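Local coordinates for protein tryparedoxin (Crithidia fasciculata, PDB 1O8X) that probably acts as a thioredoxin-like thiol-disulfide oxidoreductase, passing reducing equivalents along the trypanosomatid defence against oxidative stress, at residues Lys24-Lys29 / Glu64-Thr69; Lys6-Ile11 / Leu87-Ala92. The protein carries 1 engineered substitution. One frame throughout, in Å; residues are numbered along the deposited sequence.

Contact 1 (Lys24-Lys29 / Glu64-Thr69); sequences KSLAGK and EVVFCT
Leu26 and Glu64 meet where the loop entering strand 30-36 folds over strand 63-69 of the thioredoxin-fold sheet. The case illustrates how one acidic side chain can serve an apolar and a polar neighbour at once. Its aliphatic part does the first: CD2 of Leu26 rests against CG of Glu64 at 3.7 Å, the two side chains crossing at about a right angle. The other leucine methyl, CD1, reaches further along the strand to CG2 of Val66 at 4.4 Å. Glu64 leaves the backbone with CG opposite its N (chi1 -172°), then bends at chi2 (53°), which turns the carboxylate toward the next residue of its own strand. OE1 accepts the N-H of Val65 on its anti side, 18° out of the carboxylate plane, and is also hydrogen-bonded to Tyr54 OH; two partners on one oxygen should restrain the turning of the carboxylate. Lys29, held at the end of a type II turn from Leu26, runs out almost fully extended, its CD passing Glu64 CB at 4.3 Å. Its NZ stays 4.5 Å from Glu64 OE2, too far for a direct salt bridge. Between them a single water accepts from Lys29 NZ and donates to Glu64 OE2, at 2.8 Å from each.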
loop_
_atom_site.group_PDB
_atom_site.type_symbol
_atom_site.label_atom_id
_atom_site.label_comp_id
_atom_site.label_asym_id
_atom_site.label_seq_id
_atom_site.Cartn_x
_atom_site.Cartn_y
_atom_site.Cartn_z
ATOM N N LYS A 24 -1.894 -4.510 14.385
ATOM C CA LYS A 24 -1.303 -5.735 14.935
ATOM C C LYS A 24 -1.545 -6.988 14.089
ATOM O O LYS A 24 -0.756 -7.929 14.139
ATOM C CB LYS A 24 -1.826 -5.994 16.361
ATOM C CG LYS A 24 -1.228 -5.106 17.432
ATOM C CD LYS A 24 -1.653 -5.557 18.827
ATOM C CE LYS A 24 -1.220 -4.548 19.893
ATOM N NZ LYS A 24 0.201 -4.752 20.321
ATOM N N SER A 25 -2.634 -7.007 13.320
ATOM C CA SER A 25 -2.975 -8.160 12.491
ATOM C C SER A 25 -1.991 -8.358 11.329
ATOM O O SER A 25 -2.044 -9.374 10.638
ATOM C CB SER A 25 -4.411 -8.036 11.947
ATOM O OG SER A 25 -4.507 -7.009 10.977
ATOM N N LEU A 26 -1.105 -7.381 11.108
ATOM C CA LEU A 26 -0.113 -7.472 10.038
ATOM C C LEU A 26 1.178 -8.193 10.455
ATOM O O LEU A 26 2.096 -8.330 9.661
ATOM C CB LEU A 26 0.200 -6.065 9.531
ATOM C CG LEU A 26 -0.998 -5.313 8.924
ATOM C CD1 LEU A 26 -0.597 -3.984 8.314
ATOM C CD2 LEU A 26 -1.739 -6.166 7.911
ATOM N N ALA A 27 1.244 -8.673 11.699
ATOM C CA ALA A 27 2.437 -9.358 12.202
ATOM C C ALA A 27 2.976 -10.416 11.242
ATOM O O ALA A 27 2.239 -11.284 10.770
ATOM C CB ALA A 27 2.118 -9.997 13.553
ATOM N N GLY A 28 4.274 -10.338 10.957
ATOM C CA GLY A 28 4.927 -11.323 10.123
ATOM C C GLY A 28 4.780 -11.119 8.626
ATOM O O GLY A 28 5.446 -11.803 7.869
ATOM N N LYS A 29 3.938 -10.169 8.202
ATOM C CA LYS A 29 3.691 -9.943 6.765
ATOM C C LYS A 29 4.674 -8.972 6.141
ATOM O O LYS A 29 5.296 -8.172 6.843
ATOM C CB LYS A 29 2.272 -9.408 6.548
ATOM C CG LYS A 29 1.213 -10.453 6.936
ATOM C CD LYS A 29 -0.156 -10.152 6.385
ATOM C CE LYS A 29 -1.167 -11.174 6.909
ATOM N NZ LYS A 29 -2.504 -11.079 6.244
ATOM N N GLU A 64 0.345 -7.846 2.562
ATOM C CA GLU A 64 -0.838 -7.004 2.596
ATOM C C GLU A 64 -0.534 -5.717 1.865
ATOM O O GLU A 64 0.633 -5.353 1.734
ATOM C CB GLU A 64 -1.211 -6.718 4.061
ATOM C CG GLU A 64 -2.542 -6.005 4.267
ATOM C CD GLU A 64 -3.700 -6.696 3.567
ATOM O OE1 GLU A 64 -3.967 -6.391 2.381
ATOM O OE2 GLU A 64 -4.334 -7.557 4.204
ATOM N N VAL A 65 -1.580 -5.049 1.378
ATOM C CA VAL A 65 -1.467 -3.745 0.721
ATOM C C VAL A 65 -2.216 -2.721 1.573
ATOM O O VAL A 65 -3.357 -2.961 1.987
ATOM C CB VAL A 65 -2.000 -3.775 -0.738
ATOM C CG1 VAL A 65 -1.963 -2.376 -1.343
ATOM C CG2 VAL A 65 -1.183 -4.720 -1.583
ATOM N N VAL A 66 -1.572 -1.587 1.841
ATOM C CA VAL A 66 -2.165 -0.492 2.588
ATOM C C VAL A 66 -2.192 0.736 1.684
ATOM O O VAL A 66 -1.150 1.298 1.347
ATOM C CB VAL A 66 -1.376 -0.198 3.874
ATOM C CG1 VAL A 66 -1.980 0.980 4.625
ATOM C CG2 VAL A 66 -1.339 -1.439 4.766
ATOM N N PHE A 67 -3.388 1.136 1.267
ATOM C CA PHE A 67 -3.564 2.330 0.450
ATOM C C PHE A 67 -3.263 3.595 1.251
ATOM O O PHE A 67 -3.846 3.815 2.327
ATOM C CB PHE A 67 -4.998 2.343 -0.099
ATOM C CG PHE A 67 -5.367 3.589 -0.880
ATOM C CD1 PHE A 67 -4.499 4.151 -1.813
ATOM C CD2 PHE A 67 -6.622 4.167 -0.702
ATOM C CE1 PHE A 67 -4.878 5.287 -2.528
ATOM C CE2 PHE A 67 -6.988 5.299 -1.407
ATOM C CZ PHE A 67 -6.112 5.856 -2.324
ATOM N N CYS A 68 -2.339 4.392 0.711
ATOM C CA CYS A 68 -1.905 5.665 1.271
ATOM C C CYS A 68 -2.311 6.753 0.287
ATOM O O CYS A 68 -1.662 6.955 -0.734
ATOM C CB CYS A 68 -0.392 5.645 1.457
ATOM S SG CYS A 68 0.168 4.427 2.653
ATOM N N THR A 69 -3.402 7.438 0.589
ATOM C CA THR A 69 -4.028 8.304 -0.381
ATOM C C THR A 69 -3.345 9.664 -0.632
ATOM O O THR A 69 -2.836 10.284 0.291
ATOM C CB THR A 69 -5.501 8.484 0.028
ATOM O OG1 THR A 69 -6.198 9.138 -1.029
ATOM C CG2 THR A 69 -5.651 9.414 1.241
HETATM O O HOH W 1 -3.419 -8.443 6.659
#

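Contact 2 (Lys6-Ile11 / Leu87-Ala92); sequences KYLPGI and LAVPFA
No aromatic ring takes part where Leu8 and Ile11 close on Val89; the flat groups of both segments are engaged elsewhere. The ring of Tyr7 meets that of Phe104 with planes at about 30°, and its OH is hydrogen-bonded to Gly120 O, while Phe91 lies against Glu74 of helix 74-81. What remains between the segments is a small aliphatic cluster, a compact example of a loop ahead of the first strand packing on the residue that follows strand 87-88 of a thioredoxin fold. Val89 offers a methyl to each partner. Its CG1, opposite the backbone N (chi1 177°), is approached by CD1 of Ile11 at 4.2 Å; its CG2, beside that N, receives CD2 of Leu8 at 3.8 Å. Both visitors come from the ends of a single type II turn, Leu8 to Ile11, whose third residue, Gly10, takes the positive phi (71°) that this turn type needs there. The turn's own bond, Ile11 N to Leu8 O, is weak. Val97 of helix 94-103 and Val66 and Cys68 of strand 63-69 also touch Val89, adding to its apolar surroundings. With no hydrogen bond, charge or ring stack between the segments, the contact probably rests on methyl-to-methyl dispersion and the burial of apolar surface.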
loop_
_atom_site.group_PDB
_atom_site.type_symbol
_atom_site.label_atom_id
_atom_site.label_comp_id
_atom_site.label_asym_id
_atom_site.label_seq_id
_atom_site.Cartn_x
_atom_site.Cartn_y
_atom_site.Cartn_z
ATOM N N LYS A 6 7.144 3.078 13.076
ATOM C CA LYS A 6 8.001 4.027 12.371
ATOM C C LYS A 6 7.255 4.763 11.245
ATOM O O LYS A 6 7.411 5.974 11.062
ATOM C CB LYS A 6 9.205 3.275 11.799
ATOM C CG LYS A 6 10.342 4.145 11.332
ATOM C CD LYS A 6 11.335 3.331 10.523
ATOM C CE LYS A 6 12.270 4.242 9.752
ATOM N NZ LYS A 6 13.576 3.587 9.494
ATOM N N TYR A 7 6.441 4.016 10.500
ATOM C CA TYR A 7 5.776 4.528 9.303
ATOM C C TYR A 7 4.397 5.077 9.578
ATOM O O TYR A 7 3.960 6.024 8.926
ATOM C CB TYR A 7 5.670 3.408 8.273
ATOM C CG TYR A 7 7.016 2.860 7.909
ATOM C CD1 TYR A 7 7.305 1.514 8.067
ATOM C CD2 TYR A 7 8.016 3.699 7.429
ATOM C CE1 TYR A 7 8.551 1.011 7.740
ATOM C CE2 TYR A 7 9.250 3.211 7.098
ATOM C CZ TYR A 7 9.525 1.873 7.266
ATOM O OH TYR A 7 10.771 1.419 6.916
ATOM N N LEU A 8 3.726 4.454 10.542
ATOM C CA LEU A 8 2.375 4.815 10.949
ATOM C C LEU A 8 2.360 5.026 12.463
ATOM O O LEU A 8 1.810 4.195 13.195
ATOM C CB LEU A 8 1.383 3.707 10.561
ATOM C CG LEU A 8 1.396 3.150 9.131
ATOM C CD1 LEU A 8 0.691 1.802 9.069
ATOM C CD2 LEU A 8 0.760 4.134 8.164
ATOM N N PRO A 9 2.967 6.122 12.928
ATOM C CA PRO A 9 3.101 6.357 14.369
ATOM C C PRO A 9 1.745 6.594 15.019
ATOM O O PRO A 9 1.018 7.517 14.642
ATOM C CB PRO A 9 3.991 7.607 14.452
ATOM C CG PRO A 9 3.836 8.296 13.149
ATOM C CD PRO A 9 3.538 7.230 12.138
ATOM N N GLY A 10 1.409 5.724 15.962
ATOM C CA GLY A 10 0.198 5.862 16.746
ATOM C C GLY A 10 -1.089 5.586 15.997
ATOM O O GLY A 10 -2.159 6.011 16.428
ATOM N N ILE A 11 -0.992 4.885 14.870
ATOM C CA ILE A 11 -2.185 4.436 14.168
ATOM C C ILE A 11 -2.422 2.971 14.517
ATOM O O ILE A 11 -1.636 2.099 14.146
ATOM C CB ILE A 11 -2.066 4.661 12.637
ATOM C CG1 ILE A 11 -2.001 6.161 12.314
ATOM C CG2 ILE A 11 -3.237 4.005 11.905
ATOM C CD1 ILE A 11 -1.543 6.479 10.892
ATOM N N LEU A 87 -6.290 -2.820 2.441
ATOM C CA LEU A 87 -6.479 -1.908 3.575
ATOM C C LEU A 87 -6.187 -0.469 3.189
ATOM O O LEU A 87 -5.628 -0.220 2.123
ATOM C CB LEU A 87 -5.578 -2.314 4.742
ATOM C CG LEU A 87 -5.555 -3.788 5.123
ATOM C CD1 LEU A 87 -4.639 -4.013 6.320
ATOM C CD2 LEU A 87 -6.947 -4.283 5.414
ATOM N N ALA A 88 -6.532 0.468 4.070
ATOM C CA ALA A 88 -6.207 1.873 3.858
ATOM C C ALA A 88 -5.905 2.589 5.152
ATOM O O ALA A 88 -6.522 2.313 6.185
ATOM C CB ALA A 88 -7.350 2.592 3.145
ATOM N N VAL A 89 -4.963 3.522 5.089
ATOM C CA VAL A 89 -4.804 4.491 6.182
ATOM C C VAL A 89 -6.065 5.347 6.165
ATOM O O VAL A 89 -6.472 5.821 5.108
ATOM C CB VAL A 89 -3.554 5.388 5.994
ATOM C CG1 VAL A 89 -3.466 6.432 7.114
ATOM C CG2 VAL A 89 -2.282 4.541 5.948
ATOM N N PRO A 90 -6.713 5.533 7.318
ATOM C CA PRO A 90 -7.941 6.326 7.330
ATOM C C PRO A 90 -7.695 7.742 6.820
ATOM O O PRO A 90 -6.617 8.293 7.055
ATOM C CB PRO A 90 -8.346 6.332 8.811
ATOM C CG PRO A 90 -7.706 5.106 9.388
ATOM C CD PRO A 90 -6.388 5.003 8.655
ATOM N N PHE A 91 -8.663 8.298 6.100
ATOM C CA PHE A 91 -8.563 9.645 5.549
ATOM C C PHE A 91 -8.200 10.702 6.608
ATOM O O PHE A 91 -7.478 11.654 6.308
ATOM C CB PHE A 91 -9.866 10.031 4.830
ATOM C CG PHE A 91 -9.793 11.357 4.128
ATOM C CD1 PHE A 91 -9.167 11.468 2.890
ATOM C CD2 PHE A 91 -10.326 12.508 4.716
ATOM C CE1 PHE A 91 -9.083 12.699 2.236
ATOM C CE2 PHE A 91 -10.243 13.743 4.071
ATOM C CZ PHE A 91 -9.629 13.841 2.833
ATOM N N ALA A 92 -8.691 10.516 7.835
ATOM C CA ALA A 92 -8.384 11.406 8.961
ATOM C C ALA A 92 -6.901 11.430 9.332
ATOM O O ALA A 92 -6.426 12.398 9.933
ATOM C CB ALA A 92 -9.229 11.032 10.178
#

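Overall arrangement
Contacts 1 and 2 lie with their centres about 10 Å apart and share the central sheet of the thioredoxin fold, in which strands 63-69 and 87-88 are parallel neighbours. Two probable hydrogen bonds, Phe67 N to Leu87 O (2.8 Å) and Val65 O to Leu87 N (3.0 Å), stitch them together, and Glu64 packs on Leu87. Along the chain the order is 6-11, 24-29, 64-69, 87-92, so both segments of contact 1 fall between those of contact 2. In contact 1 an early loop segment lies on a strand; in contact 2 one meets the loop residue directly after a strand, which ties the N-terminal part of the chain to the core. None of the four segments includes Cys40 or position 43, disulfide-linked in another structure of this protein; residue 43 is an engineered alanine here.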